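Local coordinates for putative nucleolar GTP-binding protein 1 (Plasmodium falciparum, PDB 2QU8) that probably binds and hydrolyses GTP as a nucleolar GTPase of the NOG1 family, and is held here in its GDP-bound form, at residues F184-L187 with G191-Q194; S43-I48 with L113-I118. All blocks are in the same frame, centred on the assembly; numbering follows the deposited sequence.

Contact 1: residues F184-L187 with G191-Q194. With GDP (guanosine-5'-diphosphate), chain B.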
loop_
_atom_site.group_PDB
_atom_site.type_symbol
_atom_site.label_atom_id
_atom_site.label_comp_id
_atom_site.label_asym_id
_atom_site.label_seq_id
_atom_site.Cartn_x
_atom_site.Cartn_y
_atom_site.Cartn_z
ATOM N N PHE A 184 -5.895 7.614 -9.897
ATOM C CA PHE A 184 -6.026 6.703 -11.028
ATOM C C PHE A 184 -7.400 6.066 -11.148
ATOM O O PHE A 184 -8.272 6.231 -10.286
ATOM C CB PHE A 184 -4.945 5.601 -10.995
ATOM C CG PHE A 184 -4.832 4.882 -9.674
ATOM C CD1 PHE A 184 -5.633 3.764 -9.399
ATOM C CD2 PHE A 184 -3.918 5.308 -8.713
ATOM C CE1 PHE A 184 -5.534 3.095 -8.179
ATOM C CE2 PHE A 184 -3.807 4.642 -7.485
ATOM C CZ PHE A 184 -4.619 3.529 -7.219
ATOM N N SER A 185 -7.581 5.345 -12.244
ATOM C CA SER A 185 -8.764 4.545 -12.444
ATOM C C SER A 185 -8.347 3.158 -12.893
ATOM O O SER A 185 -7.809 2.998 -13.983
ATOM C CB SER A 185 -9.675 5.181 -13.493
ATOM O OG SER A 185 -10.661 4.249 -13.912
ATOM N N THR A 186 -8.603 2.156 -12.053
ATOM C CA THR A 186 -8.359 0.776 -12.445
ATOM C C THR A 186 -9.436 0.247 -13.418
ATOM O O THR A 186 -9.334 -0.876 -13.915
ATOM C CB THR A 186 -8.142 -0.183 -11.216
ATOM O OG1 THR A 186 -9.163 0.017 -10.234
ATOM C CG2 THR A 186 -6.789 0.065 -10.564
ATOM N N LEU A 187 -10.460 1.052 -13.700
ATOM C CA LEU A 187 -11.422 0.689 -14.744
ATOM C C LEU A 187 -10.995 1.206 -16.122
ATOM O O LEU A 187 -11.156 0.511 -17.118
ATOM C CB LEU A 187 -12.854 1.142 -14.403
ATOM C CG LEU A 187 -14.009 0.554 -15.240
ATOM C CD1 LEU A 187 -14.104 -0.982 -15.132
ATOM C CD2 LEU A 187 -15.334 1.186 -14.838
ATOM N N GLY A 191 -3.585 6.739 -15.294
ATOM C CA GLY A 191 -2.811 6.971 -14.072
ATOM C C GLY A 191 -2.291 5.749 -13.326
ATOM O O GLY A 191 -1.537 5.885 -12.363
ATOM N N VAL A 192 -2.698 4.554 -13.754
ATOM C CA VAL A 192 -2.338 3.319 -13.044
ATOM C C VAL A 192 -0.830 3.036 -13.073
ATOM O O VAL A 192 -0.217 2.777 -12.036
ATOM C CB VAL A 192 -3.142 2.099 -13.563
ATOM C CG1 VAL A 192 -2.556 0.794 -13.023
ATOM C CG2 VAL A 192 -4.609 2.221 -13.169
ATOM N N GLU A 193 -0.241 3.091 -14.262
ATOM C CA GLU A 193 1.200 2.892 -14.407
ATOM C C GLU A 193 2.003 3.959 -13.668
ATOM O O GLU A 193 3.001 3.649 -13.018
ATOM C CB GLU A 193 1.591 2.799 -15.886
ATOM C CG GLU A 193 1.123 1.492 -16.556
ATOM C CD GLU A 193 1.792 0.244 -15.972
ATOM O OE1 GLU A 193 2.993 0.328 -15.624
ATOM O OE2 GLU A 193 1.120 -0.819 -15.865
ATOM N N GLN A 194 1.540 5.208 -13.735
ATOM C CA GLN A 194 2.134 6.296 -12.949
ATOM C C GLN A 194 2.143 6.012 -11.443
ATOM O O GLN A 194 3.151 6.239 -10.776
ATOM C CB GLN A 194 1.415 7.629 -13.223
ATOM C CG GLN A 194 1.779 8.286 -14.550
ATOM C CD GLN A 194 3.279 8.589 -14.687
ATOM O OE1 GLN A 194 3.852 8.431 -15.768
ATOM N NE2 GLN A 194 3.916 9.005 -13.589
HETATM P PB GDP B . -10.947 -4.992 -4.152
HETATM O O1B GDP B . -12.010 -5.777 -3.402
HETATM O O2B GDP B . -10.327 -4.001 -3.207
HETATM O O3B GDP B . -9.915 -5.984 -4.588
HETATM O O3A GDP B . -11.602 -4.213 -5.391
HETATM P PA GDP B . -11.879 -4.863 -6.849
HETATM O O1A GDP B . -12.442 -6.264 -6.700
HETATM O O2A GDP B . -10.630 -4.870 -7.677
HETATM O "O5'" GDP B . -12.978 -3.844 -7.405
HETATM C "C5'" GDP B . -14.288 -3.814 -6.818
HETATM C "C4'" GDP B . -15.312 -3.327 -7.834
HETATM O "O4'" GDP B . -14.912 -2.042 -8.327
HETATM C "C3'" GDP B . -15.382 -4.236 -9.054
HETATM O "O3'" GDP B . -16.731 -4.288 -9.518
HETATM C "C2'" GDP B . -14.512 -3.527 -10.068
HETATM O "O2'" GDP B . -14.838 -3.892 -11.409
HETATM C "C1'" GDP B . -14.799 -2.071 -9.752
HETATM N N9 GDP B . -13.718 -1.131 -10.105
HETATM C C8 GDP B . -12.395 -1.365 -9.980
HETATM N N7 GDP B . -11.682 -0.280 -10.369
HETATM C C5 GDP B . -12.560 0.670 -10.746
HETATM C C6 GDP B . -12.473 2.059 -11.255
HETATM O O6 GDP B . -11.354 2.594 -11.428
HETATM N N1 GDP B . -13.620 2.707 -11.533
HETATM C C2 GDP B . -14.833 2.144 -11.352
HETATM N N2 GDP B . -15.944 2.867 -11.649
HETATM N N3 GDP B . -14.980 0.876 -10.879
HETATM C C4 GDP B . -13.903 0.106 -10.561
#
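Phe184 and Ser185 meet Val192 in a buried, mainly apolar contact between the loop after strand 179-183 and the first turn of helix 192-222. The CB of Phe184 lies 3.5 Å from the backbone C of Gly191, the N-cap residue. A positive phi of 79° at Gly191 suits glycine. The CG2 branch of Val192 reaches the loop backbone. Val192 CG2 stands 3.4 Å from Ser185 O and 4.0 Å from Thr186 CG2, and the Thr186 and Val192 side chains cross at about a right angle. The Phe184 ring turns away from the helix. The loop is consistent with the G5 motif of Ras-like GTPases, where a backbone N-H recognises O6. Here the N-H is that of Leu187, whose N donates to GDP O6 over 2.9 Å, with an N-H...O angle of 140°. Thr186 OG1 sits between its own backbone N and carbonyl carbon (chi1 48°), from where it donates a hydrogen bond to GDP N7 at 2.5 Å. Asn150 ND2 also bonds to this hydroxyl. Ser185 OG lies 3.1 Å from GDP O6 and also accepts from the backbone N of Thr188. Leu187 lays its CB against the base, 3.3 Å from GDP C6, and its CD2 follows the ring to within 3.6 Å of GDP C2.

Contact 2: residues S43-I48 with L113-I118; sequences SSFMNI and LFIIDI. With GDP (guanosine-5'-diphosphate), chain B.
Phe45 carries its CG opposite the backbone N (chi1 -170°), and this sends the ring from helix 42-49 toward strand 110-117. Leu113 has a similar first torsion, and its CD2 branch comes over one face of that ring. Leu113 CD2 lies 3.7 Å from the centroid of the Phe45 ring and 19° off the normal, a CH-pi contact. Leu113 CD2 is offset toward the rim, 3.6 Å from Phe45 CZ. Ile115 adds its CD1, which rests 4.1 Å from Phe45 CB. Leu113 and Ile115 alternate with Phe114 along the strand, so both point at the helix. Phe114 faces the other way, onto helix 126-137. The contact thus packs the P-loop helix on one side of the central sheet of a Ras-like GTPase fold. Ile80 of strand 76-82 also touches Phe45.

The start of the same helix holds the phosphates. The backbone N of Ser43 donates to GDP O3B over 2.7 Å, nearly straight at 166°. Ser43 OG lies close to both GDP O3B and GDP O2A, at 3.0 and 2.9 Å. GDP O2A also accepts from Ser44, through the backbone N at 2.9 Å and through OG at 2.6 Å. Gly41 N, Asn39 N and Lys42 NZ also bond to GDP. Apolar contacts fix the helix to the sheet, while its N-terminal amides, and probably its dipole, favour the negative charge of the diphosphate.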
loop_
_atom_site.group_PDB
_atom_site.type_symbol
_atom_site.label_atom_id
_atom_site.label_comp_id
_atom_site.label_asym_id
_atom_site.label_seq_id
_atom_site.Cartn_x
_atom_site.Cartn_y
_atom_site.Cartn_z
ATOM N N SER A 43 -7.536 -5.692 -5.928
ATOM C CA SER A 43 -7.272 -6.842 -6.803
ATOM C C SER A 43 -7.167 -6.418 -8.263
ATOM O O SER A 43 -6.356 -6.969 -9.013
ATOM C CB SER A 43 -8.317 -7.962 -6.640
ATOM O OG SER A 43 -9.591 -7.562 -7.120
ATOM N N SER A 44 -7.979 -5.439 -8.658
ATOM C CA SER A 44 -7.907 -4.884 -10.006
ATOM C C SER A 44 -6.523 -4.288 -10.274
ATOM O O SER A 44 -5.921 -4.537 -11.314
ATOM C CB SER A 44 -8.981 -3.807 -10.205
ATOM O OG SER A 44 -10.274 -4.376 -10.208
ATOM N N PHE A 45 -6.022 -3.509 -9.320
ATOM C CA PHE A 45 -4.726 -2.852 -9.468
ATOM C C PHE A 45 -3.624 -3.889 -9.622
ATOM O O PHE A 45 -2.774 -3.797 -10.521
ATOM C CB PHE A 45 -4.431 -1.957 -8.257
ATOM C CG PHE A 45 -3.240 -1.075 -8.451
ATOM C CD1 PHE A 45 -3.408 0.261 -8.812
ATOM C CD2 PHE A 45 -1.959 -1.582 -8.314
ATOM C CE1 PHE A 45 -2.291 1.096 -9.014
ATOM C CE2 PHE A 45 -0.840 -0.771 -8.516
ATOM C CZ PHE A 45 -1.014 0.581 -8.865
ATOM N N MET A 46 -3.650 -4.884 -8.738
ATOM C CA MET A 46 -2.682 -5.960 -8.789
ATOM C C MET A 46 -2.672 -6.651 -10.158
ATOM O O MET A 46 -1.610 -6.848 -10.753
ATOM C CB MET A 46 -2.965 -6.981 -7.683
ATOM C CG MET A 46 -2.142 -8.241 -7.824
ATOM S SD MET A 46 -2.658 -9.472 -6.628
ATOM C CE MET A 46 -4.294 -9.880 -7.255
ATOM N N ASN A 47 -3.854 -7.031 -10.639
ATOM C CA ASN A 47 -3.984 -7.713 -11.940
ATOM C C ASN A 47 -3.490 -6.914 -13.143
ATOM O O ASN A 47 -2.831 -7.458 -14.026
ATOM C CB ASN A 47 -5.420 -8.167 -12.170
ATOM C CG ASN A 47 -5.761 -9.394 -11.366
ATOM O OD1 ASN A 47 -6.766 -9.421 -10.661
ATOM N ND2 ASN A 47 -4.915 -10.414 -11.448
ATOM N N ILE A 48 -3.813 -5.629 -13.172
ATOM C CA ILE A 48 -3.357 -4.749 -14.246
ATOM C C ILE A 48 -1.826 -4.672 -14.326
ATOM O O ILE A 48 -1.245 -4.960 -15.378
ATOM C CB ILE A 48 -3.990 -3.350 -14.115
ATOM C CG1 ILE A 48 -5.481 -3.438 -14.431
ATOM C CG2 ILE A 48 -3.319 -2.346 -15.058
ATOM C CD1 ILE A 48 -6.293 -2.326 -13.840
ATOM N N LEU A 113 0.696 0.506 -0.645
ATOM C CA LEU A 113 -0.242 1.253 -1.464
ATOM C C LEU A 113 -1.620 1.105 -0.826
ATOM O O LEU A 113 -2.248 0.051 -0.938
ATOM C CB LEU A 113 -0.242 0.774 -2.922
ATOM C CG LEU A 113 -1.239 1.420 -3.902
ATOM C CD1 LEU A 113 -1.197 2.954 -3.892
ATOM C CD2 LEU A 113 -0.997 0.902 -5.308
ATOM N N PHE A 114 -2.055 2.158 -0.136
ATOM C CA PHE A 114 -3.380 2.221 0.473
ATOM C C PHE A 114 -4.319 2.942 -0.476
ATOM O O PHE A 114 -4.157 4.138 -0.756
ATOM C CB PHE A 114 -3.368 2.907 1.858
ATOM C CG PHE A 114 -4.688 2.808 2.592
ATOM C CD1 PHE A 114 -4.930 1.763 3.483
ATOM C CD2 PHE A 114 -5.701 3.737 2.365
ATOM C CE1 PHE A 114 -6.157 1.658 4.149
ATOM C CE2 PHE A 114 -6.931 3.639 3.022
ATOM C CZ PHE A 114 -7.154 2.602 3.916
ATOM N N ILE A 115 -5.308 2.202 -0.964
ATOM C CA ILE A 115 -6.222 2.719 -1.957
ATOM C C ILE A 115 -7.523 3.196 -1.321
ATOM O O ILE A 115 -8.160 2.466 -0.551
ATOM C CB ILE A 115 -6.509 1.687 -3.074
ATOM C CG1 ILE A 115 -5.190 1.260 -3.748
ATOM C CG2 ILE A 115 -7.518 2.262 -4.084
ATOM C CD1 ILE A 115 -5.330 0.266 -4.896
ATOM N N ILE A 116 -7.878 4.440 -1.644
ATOM C CA ILE A 116 -9.155 5.036 -1.302
ATOM C C ILE A 116 -9.968 5.176 -2.586
ATOM O O ILE A 116 -9.517 5.789 -3.561
ATOM C CB ILE A 116 -8.986 6.438 -0.629
ATOM C CG1 ILE A 116 -8.239 6.321 0.709
ATOM C CG2 ILE A 116 -10.350 7.139 -0.439
ATOM C CD1 ILE A 116 -7.834 7.657 1.336
ATOM N N ASP A 117 -11.152 4.576 -2.580
ATOM C CA ASP A 117 -12.156 4.771 -3.622
ATOM C C ASP A 117 -12.902 6.095 -3.369
ATOM O O ASP A 117 -13.824 6.159 -2.547
ATOM C CB ASP A 117 -13.111 3.564 -3.627
ATOM C CG ASP A 117 -14.297 3.735 -4.566
ATOM O OD1 ASP A 117 -14.300 4.664 -5.404
ATOM O OD2 ASP A 117 -15.236 2.923 -4.462
ATOM N N ILE A 118 -12.488 7.157 -4.069
ATOM C CA ILE A 118 -13.087 8.485 -3.873
ATOM C C ILE A 118 -14.481 8.642 -4.472
ATOM O O ILE A 118 -15.139 9.647 -4.232
ATOM C CB ILE A 118 -12.188 9.652 -4.382
ATOM C CG1 ILE A 118 -11.803 9.487 -5.859
ATOM C CG2 ILE A 118 -10.987 9.848 -3.462
ATOM C CD1 ILE A 118 -11.377 10.822 -6.526
HETATM P PB GDP B . -10.947 -4.992 -4.152
HETATM O O1B GDP B . -12.010 -5.777 -3.402
HETATM O O2B GDP B . -10.327 -4.001 -3.207
HETATM O O3B GDP B . -9.915 -5.984 -4.588
HETATM O O3A GDP B . -11.602 -4.213 -5.391
HETATM P PA GDP B . -11.879 -4.863 -6.849
HETATM O O1A GDP B . -12.442 -6.264 -6.700
HETATM O O2A GDP B . -10.630 -4.870 -7.677
HETATM O "O5'" GDP B . -12.978 -3.844 -7.405
HETATM C "C5'" GDP B . -14.288 -3.814 -6.818
HETATM C "C4'" GDP B . -15.312 -3.327 -7.834
HETATM O "O4'" GDP B . -14.912 -2.042 -8.327
HETATM C "C3'" GDP B . -15.382 -4.236 -9.054
HETATM O "O3'" GDP B . -16.731 -4.288 -9.518
HETATM C "C2'" GDP B . -14.512 -3.527 -10.068
HETATM O "O2'" GDP B . -14.838 -3.892 -11.409
HETATM C "C1'" GDP B . -14.799 -2.071 -9.752
HETATM N N9 GDP B . -13.718 -1.131 -10.105
HETATM C C8 GDP B . -12.395 -1.365 -9.980
HETATM N N7 GDP B . -11.682 -0.280 -10.369
HETATM C C5 GDP B . -12.560 0.670 -10.746
HETATM C C6 GDP B . -12.473 2.059 -11.255
HETATM O O6 GDP B . -11.354 2.594 -11.428
HETATM N N1 GDP B . -13.620 2.707 -11.533
HETATM C C2 GDP B . -14.833 2.144 -11.352
HETATM N N2 GDP B . -15.944 2.867 -11.649
HETATM N N3 GDP B . -14.980 0.876 -10.879
HETATM C C4 GDP B . -13.903 0.106 -10.561
#

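How the contacts relate
Both contacts touch the same GDP, at different ends. Contact 1 meets the guanine, and contact 2 meets the phosphates through Ser43 and Ser44. Their centres are about 9 Å apart, and helix 42-49 joins them directly. Phe184 CE1 packs 3.6 Å from Phe45 CD1, with the ring planes at about 60°. Thr186 CG2 lies 3.7 Å from Phe45 CA. Further along the helix, Ile48 CD1 approaches Thr186 O at 3.4 Å, and Ile48 CG2 lies 3.8 Å from Val192 CG1. Phe45 therefore packs against strand 110-117 in contact 2 and against the base-binding loop of contact 1, so one buried ring is shared by the two contacts.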